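Local coordinates for protein epoxyqueuosine reductase (Streptococcus thermophilus, PDB 5D6S) that is a QueG-family protein that holds cobalamin and two iron-sulfur clusters in a single chain, at residues Y128-L132 with M190-E194; I30-I34 with I201-Q205; M372-R377 with V393-I399; I326-N331 with T356-A360. One frame throughout, in Å; residues are numbered along the deposited sequence.

Interaction 1 (Y128-L132 with M190-E194)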
loop_
_atom_site.group_PDB
_atom_site.type_symbol
_atom_site.label_atom_id
_atom_site.label_comp_id
_atom_site.label_asym_id
_atom_site.label_seq_id
_atom_site.Cartn_x
_atom_site.Cartn_y
_atom_site.Cartn_z
ATOM N N TYR A 128 3.112 -9.708 2.641
ATOM C CA TYR A 128 4.089 -9.438 3.702
ATOM C C TYR A 128 3.557 -9.787 5.095
ATOM O O TYR A 128 4.280 -10.323 5.917
ATOM C CB TYR A 128 4.628 -7.987 3.635
ATOM C CG TYR A 128 3.719 -6.851 4.069
ATOM C CD1 TYR A 128 3.598 -6.504 5.409
ATOM C CD2 TYR A 128 3.012 -6.099 3.142
ATOM C CE1 TYR A 128 2.803 -5.439 5.814
ATOM C CE2 TYR A 128 2.196 -5.053 3.545
ATOM C CZ TYR A 128 2.103 -4.727 4.893
ATOM O OH TYR A 128 1.290 -3.693 5.313
ATOM N N HIS A 129 2.295 -9.488 5.356
ATOM C CA HIS A 129 1.694 -9.824 6.653
ATOM C C HIS A 129 1.976 -11.260 7.011
ATOM O O HIS A 129 2.297 -11.549 8.141
ATOM C CB HIS A 129 0.162 -9.613 6.676
ATOM C CG HIS A 129 -0.264 -8.193 6.441
ATOM N ND1 HIS A 129 -0.345 -7.637 5.180
ATOM C CD2 HIS A 129 -0.642 -7.221 7.302
ATOM C CE1 HIS A 129 -0.751 -6.384 5.274
ATOM N NE2 HIS A 129 -0.942 -6.108 6.551
ATOM N N TYR A 130 1.787 -12.178 6.075
ATOM C CA TYR A 130 2.046 -13.570 6.390
ATOM C C TYR A 130 3.556 -13.822 6.550
ATOM O O TYR A 130 3.980 -14.524 7.467
ATOM C CB TYR A 130 1.477 -14.540 5.349
ATOM C CG TYR A 130 2.145 -15.871 5.538
ATOM C CD1 TYR A 130 1.862 -16.659 6.663
ATOM C CD2 TYR A 130 3.156 -16.299 4.670
ATOM C CE1 TYR A 130 2.526 -17.858 6.877
ATOM C CE2 TYR A 130 3.829 -17.500 4.870
ATOM C CZ TYR A 130 3.517 -18.273 5.975
ATOM O OH TYR A 130 4.184 -19.460 6.188
ATOM N N VAL A 131 4.360 -13.268 5.643
ATOM C CA VAL A 131 5.801 -13.501 5.658
ATOM C C VAL A 131 6.409 -13.070 7.006
ATOM O O VAL A 131 7.147 -13.828 7.634
ATOM C CB VAL A 131 6.526 -12.791 4.486
ATOM C CG1 VAL A 131 8.027 -13.020 4.561
ATOM C CG2 VAL A 131 6.024 -13.296 3.142
ATOM N N LEU A 132 6.092 -11.856 7.437
ATOM C CA LEU A 132 6.658 -11.313 8.667
ATOM C C LEU A 132 6.125 -11.991 9.931
ATOM O O LEU A 132 6.881 -12.191 10.864
ATOM C CB LEU A 132 6.470 -9.786 8.744
ATOM C CG LEU A 132 7.679 -9.059 8.167
ATOM C CD1 LEU A 132 7.845 -9.381 6.689
ATOM C CD2 LEU A 132 7.611 -7.553 8.407
ATOM N N MET A 190 11.460 -1.602 2.486
ATOM C CA MET A 190 11.376 -2.578 3.590
ATOM C C MET A 190 9.964 -2.709 4.187
ATOM O O MET A 190 9.272 -1.697 4.408
ATOM C CB MET A 190 12.284 -2.169 4.755
ATOM C CG MET A 190 13.727 -1.831 4.402
ATOM S SD MET A 190 14.572 -1.115 5.822
ATOM C CE MET A 190 13.857 0.539 5.918
ATOM N N TYR A 191 9.561 -3.958 4.452
ATOM C CA TYR A 191 8.404 -4.263 5.301
ATOM C C TYR A 191 8.829 -4.163 6.757
ATOM O O TYR A 191 9.942 -4.533 7.100
ATOM C CB TYR A 191 7.908 -5.693 5.078
ATOM C CG TYR A 191 7.627 -6.087 3.632
ATOM C CD1 TYR A 191 6.854 -5.286 2.795
ATOM C CD2 TYR A 191 8.116 -7.292 3.110
ATOM C CE1 TYR A 191 6.587 -5.665 1.483
ATOM C CE2 TYR A 191 7.833 -7.679 1.806
ATOM C CZ TYR A 191 7.072 -6.864 0.993
ATOM O OH TYR A 191 6.798 -7.248 -0.306
ATOM N N LEU A 192 7.950 -3.668 7.613
ATOM C CA LEU A 192 8.251 -3.511 9.038
ATOM C C LEU A 192 7.383 -4.387 9.941
ATOM O O LEU A 192 6.247 -4.700 9.620
ATOM C CB LEU A 192 8.087 -2.051 9.486
ATOM C CG LEU A 192 8.983 -1.020 8.792
ATOM C CD1 LEU A 192 8.838 0.359 9.437
ATOM C CD2 LEU A 192 10.434 -1.472 8.793
ATOM N N GLY A 193 7.962 -4.767 11.071
ATOM C CA GLY A 193 7.270 -5.488 12.129
ATOM C C GLY A 193 7.827 -5.149 13.510
ATOM O O GLY A 193 8.857 -4.487 13.629
ATOM N N GLU A 194 7.139 -5.614 14.544
ATOM C CA GLU A 194 7.546 -5.419 15.939
ATOM C C GLU A 194 7.243 -6.647 16.766
ATOM O O GLU A 194 6.210 -7.282 16.595
ATOM C CB GLU A 194 6.773 -4.300 16.622
ATOM C CG GLU A 194 6.876 -2.957 15.963
ATOM C CD GLU A 194 5.734 -2.701 15.032
ATOM O OE1 GLU A 194 6.019 -2.510 13.833
ATOM O OE2 GLU A 194 4.567 -2.716 15.500
#
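Tyr128 sets its CB squarely over the ring of Tyr191, where the first turn of helix 128-144 packs on an inner strand of the four-stranded antiparallel sheet beside the cobalamin. The methylene lies 3.4 Å from the centroid of the Tyr191 ring and 5° off its normal, a CH-pi contact over the face in which Tyr128 CB is almost equally far from all six ring carbons. The far end of the Tyr128 ring leads away: a chi1 of 73° turns CG to the site between the backbone N and the carbonyl carbon. Its plane comes out within 16° of that of Tyr191, yet the two rings are slid so far apart, with centroids 5.0 Å from each other, that they barely overlap. Tyr128 CG, 3.7 Å from Tyr191 CD1, marks the near corner of the pair. The imidazole of His129 lies across a face of the Tyr128 ring and is itself hydrogen-bonded to Asp127 and Asp157, which helps to fix the group next to the tyrosine. Tyr191 in turn stacks with Tyr101. Tyr128, Met190, Tyr191 and Leu192 belong to the cobalamin pocket: the Tyr128 side chain comes within about 4 Å of the ligand, and the backbone O atoms of Met190 and Leu192 each hydrogen-bond to it. One turn along the helix, Leu132 crosses the Tyr191 side chain at about a right angle and presents both methyls to its CB, CD2 at 3.8 Å and CD1 at 4.0 Å. Leu132 CD2 also rests on the backbone, 3.4 Å from Leu192 O.

Interaction 2 (I30-I34 with I201-Q205)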
loop_
_atom_site.group_PDB
_atom_site.type_symbol
_atom_site.label_atom_id
_atom_site.label_comp_id
_atom_site.label_asym_id
_atom_site.label_seq_id
_atom_site.Cartn_x
_atom_site.Cartn_y
_atom_site.Cartn_z
ATOM N N ILE A 30 22.190 -12.147 24.853
ATOM C CA ILE A 30 20.945 -12.354 24.108
ATOM C C ILE A 30 20.904 -11.458 22.885
ATOM O O ILE A 30 20.580 -11.917 21.795
ATOM C CB ILE A 30 19.623 -12.122 24.905
ATOM C CG1 ILE A 30 19.805 -11.280 26.188
ATOM C CG2 ILE A 30 18.977 -13.457 25.237
ATOM C CD1 ILE A 30 20.194 -9.828 25.978
ATOM N N LYS A 31 21.264 -10.194 23.058
ATOM C CA LYS A 31 21.196 -9.222 21.970
ATOM C C LYS A 31 22.044 -9.674 20.759
ATOM O O LYS A 31 21.629 -9.529 19.616
ATOM C CB LYS A 31 21.618 -7.827 22.478
ATOM C CG LYS A 31 21.613 -6.761 21.408
ATOM C CD LYS A 31 21.597 -5.367 22.004
ATOM C CE LYS A 31 21.933 -4.339 20.943
ATOM N NZ LYS A 31 21.656 -2.957 21.411
ATOM N N LEU A 32 23.225 -10.217 21.028
ATOM C CA LEU A 32 24.104 -10.716 19.968
ATOM C C LEU A 32 23.535 -12.023 19.420
ATOM O O LEU A 32 23.667 -12.311 18.234
ATOM C CB LEU A 32 25.535 -10.914 20.493
ATOM C CG LEU A 32 26.676 -10.724 19.486
ATOM C CD1 LEU A 32 28.005 -10.575 20.223
ATOM C CD2 LEU A 32 26.775 -11.857 18.465
ATOM N N GLU A 33 22.905 -12.806 20.291
ATOM C CA GLU A 33 22.311 -14.095 19.899
ATOM C C GLU A 33 21.067 -13.931 19.040
ATOM O O GLU A 33 20.853 -14.695 18.101
ATOM C CB GLU A 33 21.973 -14.957 21.129
ATOM C CG GLU A 33 23.076 -15.923 21.544
ATOM C CD GLU A 33 23.570 -16.768 20.384
ATOM O OE1 GLU A 33 22.731 -17.169 19.535
ATOM O OE2 GLU A 33 24.795 -17.022 20.318
ATOM N N ILE A 34 20.243 -12.943 19.387
ATOM C CA ILE A 34 19.053 -12.584 18.613
ATOM C C ILE A 34 19.488 -12.164 17.223
ATOM O O ILE A 34 19.102 -12.788 16.239
ATOM C CB ILE A 34 18.248 -11.467 19.308
ATOM C CG1 ILE A 34 17.437 -12.064 20.454
ATOM C CG2 ILE A 34 17.306 -10.781 18.337
ATOM C CD1 ILE A 34 16.813 -11.039 21.381
ATOM N N ILE A 201 16.760 -5.279 27.588
ATOM C CA ILE A 201 17.822 -5.281 26.570
ATOM C C ILE A 201 18.293 -3.882 26.229
ATOM O O ILE A 201 17.528 -2.920 26.263
ATOM C CB ILE A 201 17.432 -6.040 25.282
ATOM C CG1 ILE A 201 17.184 -7.523 25.608
ATOM C CG2 ILE A 201 18.524 -5.917 24.216
ATOM C CD1 ILE A 201 16.727 -8.372 24.439
ATOM N N GLU A 202 19.589 -3.814 25.925
ATOM C CA GLU A 202 20.272 -2.590 25.516
ATOM C C GLU A 202 19.625 -1.984 24.280
ATOM O O GLU A 202 19.699 -2.589 23.207
ATOM C CB GLU A 202 21.748 -2.894 25.185
ATOM C CG GLU A 202 22.663 -3.001 26.391
ATOM C CD GLU A 202 23.041 -1.638 26.929
ATOM O OE1 GLU A 202 23.742 -0.897 26.209
ATOM O OE2 GLU A 202 22.640 -1.308 28.066
ATOM N N PRO A 203 19.005 -0.797 24.421
ATOM C CA PRO A 203 18.504 -0.127 23.225
ATOM C C PRO A 203 19.606 0.134 22.207
ATOM O O PRO A 203 20.732 0.438 22.588
ATOM C CB PRO A 203 17.936 1.192 23.766
ATOM C CG PRO A 203 17.556 0.880 25.172
ATOM C CD PRO A 203 18.577 -0.111 25.657
ATOM N N ASP A 204 19.280 -0.019 20.927
ATOM C CA ASP A 204 20.165 0.404 19.854
ATOM C C ASP A 204 20.188 1.937 19.786
ATOM O O ASP A 204 19.478 2.609 20.539
ATOM C CB ASP A 204 19.731 -0.206 18.506
ATOM C CG ASP A 204 20.394 -1.543 18.226
ATOM O OD1 ASP A 204 21.529 -1.767 18.710
ATOM O OD2 ASP A 204 19.808 -2.355 17.484
ATOM N N GLN A 205 20.993 2.470 18.869
ATOM C CA GLN A 205 21.304 3.886 18.858
ATOM C C GLN A 205 20.213 4.789 18.263
ATOM O O GLN A 205 19.619 5.604 18.969
ATOM C CB GLN A 205 22.633 4.128 18.121
ATOM C CG GLN A 205 23.878 3.824 18.941
ATOM C CD GLN A 205 24.244 4.948 19.907
ATOM O OE1 GLN A 205 25.228 5.666 19.692
ATOM N NE2 GLN A 205 23.471 5.098 20.983
#
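Lys31 NZ is gripped by two acceptors of the loop 201-205, the backbone O of Glu202 at 2.7 Å and Asp204 OD1 at 3.0 Å. The second bond is also a salt bridge. Neither acceptor is met in its own plane: the ammonium nitrogen stands 44° out of the Glu202 carbonyl plane and 62° out of the Asp204 carboxylate plane. The loop thus bends round the end of the lysine, and the neutral carbonyl and the charged carboxylate would share in offsetting its positive charge. The side chain reaches this place fully stretched, with CG anti to the backbone N (chi1 178°) and every later bond also extended. On its way it runs over apolar ground: Lys31 CD lies 3.8 Å from Ile201 CG2, and CB is close to the same methyl. The carboxylate of Glu202 turns off elsewhere because its chain bends after CB, leaving Glu202 OE1 5.6 Å from Lys31 NZ, where any attraction would be only long-range. Ile201 fills the other half of the contact. Its CG1 meets Ile30 CD1 at 3.8 Å, the two side chains crossing at a slant, while its CD1 points tip to tip at Ile34 CD1, 4.1 Å away. The arrangement is a surface contact between the N-terminal helix 30-40 and the loop that leaves strand 190-197. Both parts lie against strand 45-50, an outermost strand of the four-stranded antiparallel sheet: Ile34 packs on Ile46 and Phe48, and the backbone of Asp204 is hydrogen-bonded to Phe48.

Interaction 3 (M372-R377 with V393-I399)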
loop_
_atom_site.group_PDB
_atom_site.type_symbol
_atom_site.label_atom_id
_atom_site.label_comp_id
_atom_site.label_asym_id
_atom_site.label_seq_id
_atom_site.Cartn_x
_atom_site.Cartn_y
_atom_site.Cartn_z
ATOM N N MET A 372 -22.347 5.638 -31.645
ATOM C CA MET A 372 -21.917 5.694 -30.269
ATOM C C MET A 372 -22.715 6.735 -29.527
ATOM O O MET A 372 -23.139 6.479 -28.384
ATOM C CB MET A 372 -20.423 5.995 -30.160
ATOM C CG MET A 372 -19.886 5.967 -28.724
ATOM S SD MET A 372 -19.820 4.362 -27.868
ATOM C CE MET A 372 -18.753 3.461 -28.998
ATOM N N LEU A 373 -22.956 7.876 -30.165
ATOM C CA LEU A 373 -23.810 8.895 -29.539
ATOM C C LEU A 373 -25.205 8.331 -29.233
ATOM O O LEU A 373 -25.751 8.561 -28.165
ATOM C CB LEU A 373 -23.924 10.147 -30.395
ATOM C CG LEU A 373 -22.604 10.888 -30.635
ATOM C CD1 LEU A 373 -22.794 12.009 -31.635
ATOM C CD2 LEU A 373 -22.033 11.437 -29.333
ATOM N N ASP A 374 -25.746 7.530 -30.141
ATOM C CA ASP A 374 -27.041 6.890 -29.893
ATOM C C ASP A 374 -26.947 5.864 -28.737
ATOM O O ASP A 374 -27.864 5.763 -27.920
ATOM C CB ASP A 374 -27.608 6.240 -31.172
ATOM C CG ASP A 374 -27.949 7.270 -32.282
ATOM O OD1 ASP A 374 -27.660 8.483 -32.113
ATOM O OD2 ASP A 374 -28.511 6.853 -33.335
ATOM N N TYR A 375 -25.843 5.110 -28.663
ATOM C CA TYR A 375 -25.660 4.124 -27.573
ATOM C C TYR A 375 -25.748 4.854 -26.260
ATOM O O TYR A 375 -26.492 4.452 -25.366
ATOM C CB TYR A 375 -24.300 3.408 -27.668
ATOM C CG TYR A 375 -23.939 2.615 -26.426
ATOM C CD1 TYR A 375 -24.633 1.464 -26.095
ATOM C CD2 TYR A 375 -22.932 3.028 -25.557
ATOM C CE1 TYR A 375 -24.351 0.731 -24.941
ATOM C CE2 TYR A 375 -22.625 2.289 -24.399
ATOM C CZ TYR A 375 -23.341 1.138 -24.102
ATOM O OH TYR A 375 -23.070 0.353 -22.971
ATOM N N MET A 376 -24.946 5.915 -26.151
ATOM C CA MET A 376 -24.781 6.669 -24.898
ATOM C C MET A 376 -26.059 7.387 -24.550
ATOM O O MET A 376 -26.531 7.291 -23.432
ATOM C CB MET A 376 -23.610 7.666 -25.036
ATOM C CG MET A 376 -23.219 8.431 -23.787
ATOM S SD MET A 376 -22.679 7.425 -22.404
ATOM C CE MET A 376 -21.150 6.737 -23.069
ATOM N N ARG A 377 -26.633 8.087 -25.529
ATOM C CA ARG A 377 -27.909 8.773 -25.335
ATOM C C ARG A 377 -28.938 7.799 -24.768
ATOM O O ARG A 377 -29.768 8.166 -23.937
ATOM C CB ARG A 377 -28.419 9.380 -26.665
ATOM C CG ARG A 377 -29.624 10.319 -26.542
ATOM C CD ARG A 377 -30.090 10.884 -27.895
ATOM N NE ARG A 377 -28.999 11.483 -28.695
ATOM C CZ ARG A 377 -28.474 10.967 -29.811
ATOM N NH1 ARG A 377 -28.936 9.825 -30.316
ATOM N NH2 ARG A 377 -27.482 11.600 -30.439
ATOM N N VAL A 393 -20.612 12.652 -19.486
ATOM C CA VAL A 393 -20.191 12.201 -20.822
ATOM C C VAL A 393 -21.112 12.839 -21.839
ATOM O O VAL A 393 -20.670 13.456 -22.782
ATOM C CB VAL A 393 -20.188 10.664 -20.959
ATOM C CG1 VAL A 393 -20.010 10.276 -22.399
ATOM C CG2 VAL A 393 -19.070 10.052 -20.120
ATOM N N CYS A 394 -22.408 12.710 -21.611
ATOM C CA CYS A 394 -23.364 13.401 -22.416
ATOM C C CYS A 394 -22.951 14.864 -22.643
ATOM O O CYS A 394 -22.826 15.311 -23.780
ATOM C CB CYS A 394 -24.739 13.285 -21.789
ATOM S SG CYS A 394 -25.457 11.636 -22.012
ATOM N N ALA A 395 -22.705 15.606 -21.578
ATOM C CA ALA A 395 -22.334 17.016 -21.720
ATOM C C ALA A 395 -21.072 17.192 -22.545
ATOM O O ALA A 395 -20.976 18.102 -23.367
ATOM C CB ALA A 395 -22.146 17.666 -20.362
ATOM N N LYS A 396 -20.088 16.343 -22.300
ATOM C CA LYS A 396 -18.839 16.375 -23.051
ATOM C C LYS A 396 -19.073 16.084 -24.550
ATOM O O LYS A 396 -18.342 16.553 -25.394
ATOM C CB LYS A 396 -17.881 15.363 -22.435
ATOM C CG LYS A 396 -16.596 15.118 -23.193
ATOM C CD LYS A 396 -15.744 14.137 -22.411
ATOM C CE LYS A 396 -14.389 13.943 -23.060
ATOM N NZ LYS A 396 -13.459 13.347 -22.069
ATOM N N TRP A 397 -20.076 15.269 -24.860
ATOM C CA TRP A 397 -20.353 14.873 -26.232
ATOM C C TRP A 397 -21.503 15.667 -26.808
ATOM O O TRP A 397 -22.057 15.307 -27.839
ATOM C CB TRP A 397 -20.668 13.370 -26.305
ATOM C CG TRP A 397 -19.486 12.456 -26.095
ATOM C CD1 TRP A 397 -18.203 12.814 -25.920
ATOM C CD2 TRP A 397 -19.511 11.024 -26.096
ATOM N NE1 TRP A 397 -17.404 11.694 -25.801
ATOM C CE2 TRP A 397 -18.191 10.580 -25.909
ATOM C CE3 TRP A 397 -20.519 10.078 -26.266
ATOM C CZ2 TRP A 397 -17.854 9.230 -25.833
ATOM C CZ3 TRP A 397 -20.187 8.737 -26.212
ATOM C CH2 TRP A 397 -18.863 8.326 -25.991
ATOM N N GLN A 398 -21.877 16.748 -26.129
ATOM C CA GLN A 398 -22.812 17.711 -26.688
ATOM C C GLN A 398 -24.141 17.046 -27.011
ATOM O O GLN A 398 -24.822 17.411 -27.961
ATOM C CB GLN A 398 -22.195 18.338 -27.943
ATOM C CG GLN A 398 -22.451 19.829 -28.107
ATOM C CD GLN A 398 -21.326 20.677 -27.535
ATOM O OE1 GLN A 398 -20.187 20.599 -27.996
ATOM N NE2 GLN A 398 -21.644 21.505 -26.546
ATOM N N ILE A 399 -24.508 16.057 -26.212
ATOM C CA ILE A 399 -25.824 15.459 -26.306
ATOM C C ILE A 399 -26.750 16.299 -25.454
ATOM O O ILE A 399 -26.777 16.145 -24.238
ATOM C CB ILE A 399 -25.829 14.014 -25.774
ATOM C CG1 ILE A 399 -25.020 13.116 -26.717
ATOM C CG2 ILE A 399 -27.263 13.504 -25.591
ATOM C CD1 ILE A 399 -24.625 11.802 -26.104
#
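A Schellman motif ends helix 384-396 and brings Trp397 and Ile399, the last residue of the chain, against helix 370-377. Gln398 supplies the positive phi (60°), Ile399 N returns to Cys394 O at 3.0 Å, and a weak bond joins Gln398 N to Ala395 O. Trp397 is the main platform on this side. Leu373 CD2 approaches the six-membered part of the indole at a slant to the ring, 3.7 Å from Trp397 CE3. Met372 CG and Met376 CB converge on the far corner, each 3.8 Å from Trp397 CZ3. The helices involved belong to the all-helical C-terminal part of the chain, consistent with the HEAT-like region of QueG proteins, and the contact closes its last hairpin of helices. Met376 is buried and touches Val393, Cys394, Trp397 and Ile399. Its CG is anti to the backbone N (chi1 -174°), and bends at the next two bonds turn the chain so that Met376 CE comes to 3.8 Å from Val393 CG1 as well as near the indole. The same Val393 methyl lies over the centre of one face of the indole, which is therefore supported from its own helix while helix 370-377 packs on it obliquely. Ile399 CD1 slips in beside Leu373 and Met376. Toward the surface, Ile399 CG2 touches Arg377 CG at 4.1 Å. The guanidinium of Arg377 folds back along its own helix into a salt bridge, NH1 to Asp374 OD1 at 2.6 Å, with the oxygen near the guanidinium plane, while the nitrogen stands well above the carboxylate plane; Leu373 O lies above one guanidinium face.

Interaction 4 (I326-N331 with T356-A360)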
loop_
_atom_site.group_PDB
_atom_site.type_symbol
_atom_site.label_atom_id
_atom_site.label_comp_id
_atom_site.label_asym_id
_atom_site.label_seq_id
_atom_site.Cartn_x
_atom_site.Cartn_y
_atom_site.Cartn_z
ATOM N N ILE A 326 -10.354 -0.644 -14.855
ATOM C CA ILE A 326 -11.173 0.123 -15.816
ATOM C C ILE A 326 -10.579 1.508 -15.963
ATOM O O ILE A 326 -10.453 2.040 -17.070
ATOM C CB ILE A 326 -12.628 0.210 -15.382
ATOM C CG1 ILE A 326 -13.280 -1.160 -15.543
ATOM C CG2 ILE A 326 -13.370 1.231 -16.226
ATOM C CD1 ILE A 326 -14.530 -1.306 -14.724
ATOM N N ILE A 327 -10.148 2.070 -14.849
ATOM C CA ILE A 327 -9.537 3.372 -14.898
ATOM C C ILE A 327 -8.237 3.344 -15.703
ATOM O O ILE A 327 -7.953 4.277 -16.468
ATOM C CB ILE A 327 -9.331 3.932 -13.503
ATOM C CG1 ILE A 327 -10.706 4.227 -12.881
ATOM C CG2 ILE A 327 -8.507 5.208 -13.562
ATOM C CD1 ILE A 327 -10.699 4.443 -11.376
ATOM N N ALA A 328 -7.434 2.311 -15.505
ATOM C CA ALA A 328 -6.171 2.188 -16.226
ATOM C C ALA A 328 -6.452 2.123 -17.712
ATOM O O ALA A 328 -5.872 2.879 -18.500
ATOM C CB ALA A 328 -5.429 0.931 -15.787
ATOM N N LEU A 329 -7.368 1.232 -18.095
ATOM C CA LEU A 329 -7.776 1.135 -19.497
ATOM C C LEU A 329 -8.233 2.482 -20.077
ATOM O O LEU A 329 -7.934 2.789 -21.230
ATOM C CB LEU A 329 -8.883 0.113 -19.660
ATOM C CG LEU A 329 -8.372 -1.290 -19.477
ATOM C CD1 LEU A 329 -9.560 -2.245 -19.415
ATOM C CD2 LEU A 329 -7.427 -1.685 -20.591
ATOM N N ALA A 330 -8.945 3.281 -19.286
ATOM C CA ALA A 330 -9.326 4.587 -19.762
ATOM C C ALA A 330 -8.092 5.504 -19.919
ATOM O O ALA A 330 -7.962 6.221 -20.896
ATOM C CB ALA A 330 -10.343 5.198 -18.825
ATOM N N ASN A 331 -7.187 5.464 -18.949
ATOM C CA ASN A 331 -5.943 6.228 -19.031
ATOM C C ASN A 331 -5.027 5.838 -20.193
ATOM O O ASN A 331 -4.284 6.674 -20.700
ATOM C CB ASN A 331 -5.173 6.121 -17.714
ATOM C CG ASN A 331 -5.803 6.956 -16.634
ATOM O OD1 ASN A 331 -6.606 7.871 -16.928
ATOM N ND2 ASN A 331 -5.475 6.657 -15.381
ATOM N N THR A 356 -18.051 3.642 -13.545
ATOM C CA THR A 356 -16.647 3.897 -13.901
ATOM C C THR A 356 -16.480 3.647 -15.404
ATOM O O THR A 356 -15.906 4.467 -16.108
ATOM C CB THR A 356 -15.714 3.036 -13.072
ATOM O OG1 THR A 356 -16.008 3.252 -11.681
ATOM C CG2 THR A 356 -14.301 3.377 -13.368
ATOM N N ALA A 357 -17.080 2.566 -15.893
ATOM C CA ALA A 357 -17.039 2.235 -17.315
ATOM C C ALA A 357 -17.681 3.322 -18.198
ATOM O O ALA A 357 -17.143 3.652 -19.247
ATOM C CB ALA A 357 -17.699 0.893 -17.570
ATOM N N ILE A 358 -18.817 3.875 -17.775
ATOM C CA ILE A 358 -19.449 4.954 -18.523
ATOM C C ILE A 358 -18.496 6.129 -18.697
ATOM O O ILE A 358 -18.279 6.597 -19.809
ATOM C CB ILE A 358 -20.726 5.427 -17.815
ATOM C CG1 ILE A 358 -21.830 4.392 -18.039
ATOM C CG2 ILE A 358 -21.161 6.781 -18.347
ATOM C CD1 ILE A 358 -23.023 4.641 -17.181
ATOM N N TRP A 359 -17.855 6.537 -17.598
ATOM C CA TRP A 359 -16.802 7.519 -17.663
ATOM C C TRP A 359 -15.721 7.093 -18.646
ATOM O O TRP A 359 -15.259 7.889 -19.457
ATOM C CB TRP A 359 -16.172 7.731 -16.271
ATOM C CG TRP A 359 -14.937 8.609 -16.275
ATOM C CD1 TRP A 359 -14.901 9.963 -16.420
ATOM C CD2 TRP A 359 -13.585 8.187 -16.154
ATOM N NE1 TRP A 359 -13.599 10.417 -16.377
ATOM C CE2 TRP A 359 -12.773 9.346 -16.205
ATOM C CE3 TRP A 359 -12.975 6.955 -15.985
ATOM C CZ2 TRP A 359 -11.386 9.295 -16.116
ATOM C CZ3 TRP A 359 -11.567 6.899 -15.891
ATOM C CH2 TRP A 359 -10.800 8.060 -15.960
ATOM N N ALA A 360 -15.285 5.854 -18.520
ATOM C CA ALA A 360 -14.153 5.345 -19.290
ATOM C C ALA A 360 -14.423 5.460 -20.803
ATOM O O ALA A 360 -13.503 5.789 -21.588
ATOM C CB ALA A 360 -13.817 3.916 -18.884
#
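Segments 326-331 and 356-360, on helices 318-331 and 351-364, run side by side in the same direction, their axes 9.3 Å apart and 3° from parallel, and the backbones draw together at Ala330 and Ala360, whose CA atoms are 4.9 Å apart. Small side chains permit this approach: Ala330 CB meets Ala360 CB at 3.7 Å. The methyl of Ala330 also reaches the six-membered ring of the indole, 3.6 Å from Trp359 CZ3, arriving at a slant to the ring plane. Trp359 gets there because its CG is anti to the backbone N (chi1 172°), which swings the indole across the groove toward the other helix. Ile327 CG1 sits near the same CZ3, and its side chain crosses the indole at about a right angle. One turn back, Thr356 turns its methyl into the interface. With chi1 at -54° its OG1 faces its own helix and bonds to Ile352 O, so CG2 is the atom that packs, 3.7 Å from both Ile326 CG2 and Ile327 CG1. Ile326 CG2 is shared further, lying 3.8 Å from Ala360 CB. At the end of the contact Asn331 OD1 comes to the edge of the indole, while its ND2 is held by the backbone O atoms of Arg253 and Lys257; Arg253 also makes a cation-pi contact with Trp359. Leu341 touches both Ile326 and Ala357. Two parallel helices with the intervening helix 338-347 touching both are consistent with the layered arrangement of an alpha-solenoid, as in the HEAT-like C-terminal part of QueG proteins.

In the fold
The four contacts are spread along an elongated chain. Interaction 1 is nested within the loop closed by interaction 2; their centres are about 20 Å apart, and both adjoin the four-stranded sheet, interaction 1 through inner strand 190-197 beside the cobalamin and interaction 2 against outermost strand 45-50. Interactions 4 and 3 follow in series on the opposite side of the chain's centre, in the C-terminal helical part. Their centres are about 16 Å apart and they touch, Val393 CG2 lying 3.6 Å from Ile358 O. Interactions 2 and 3, with centres about 67 Å apart, mark the far ends. The ligand-binding part thus runs on into a stack of helices.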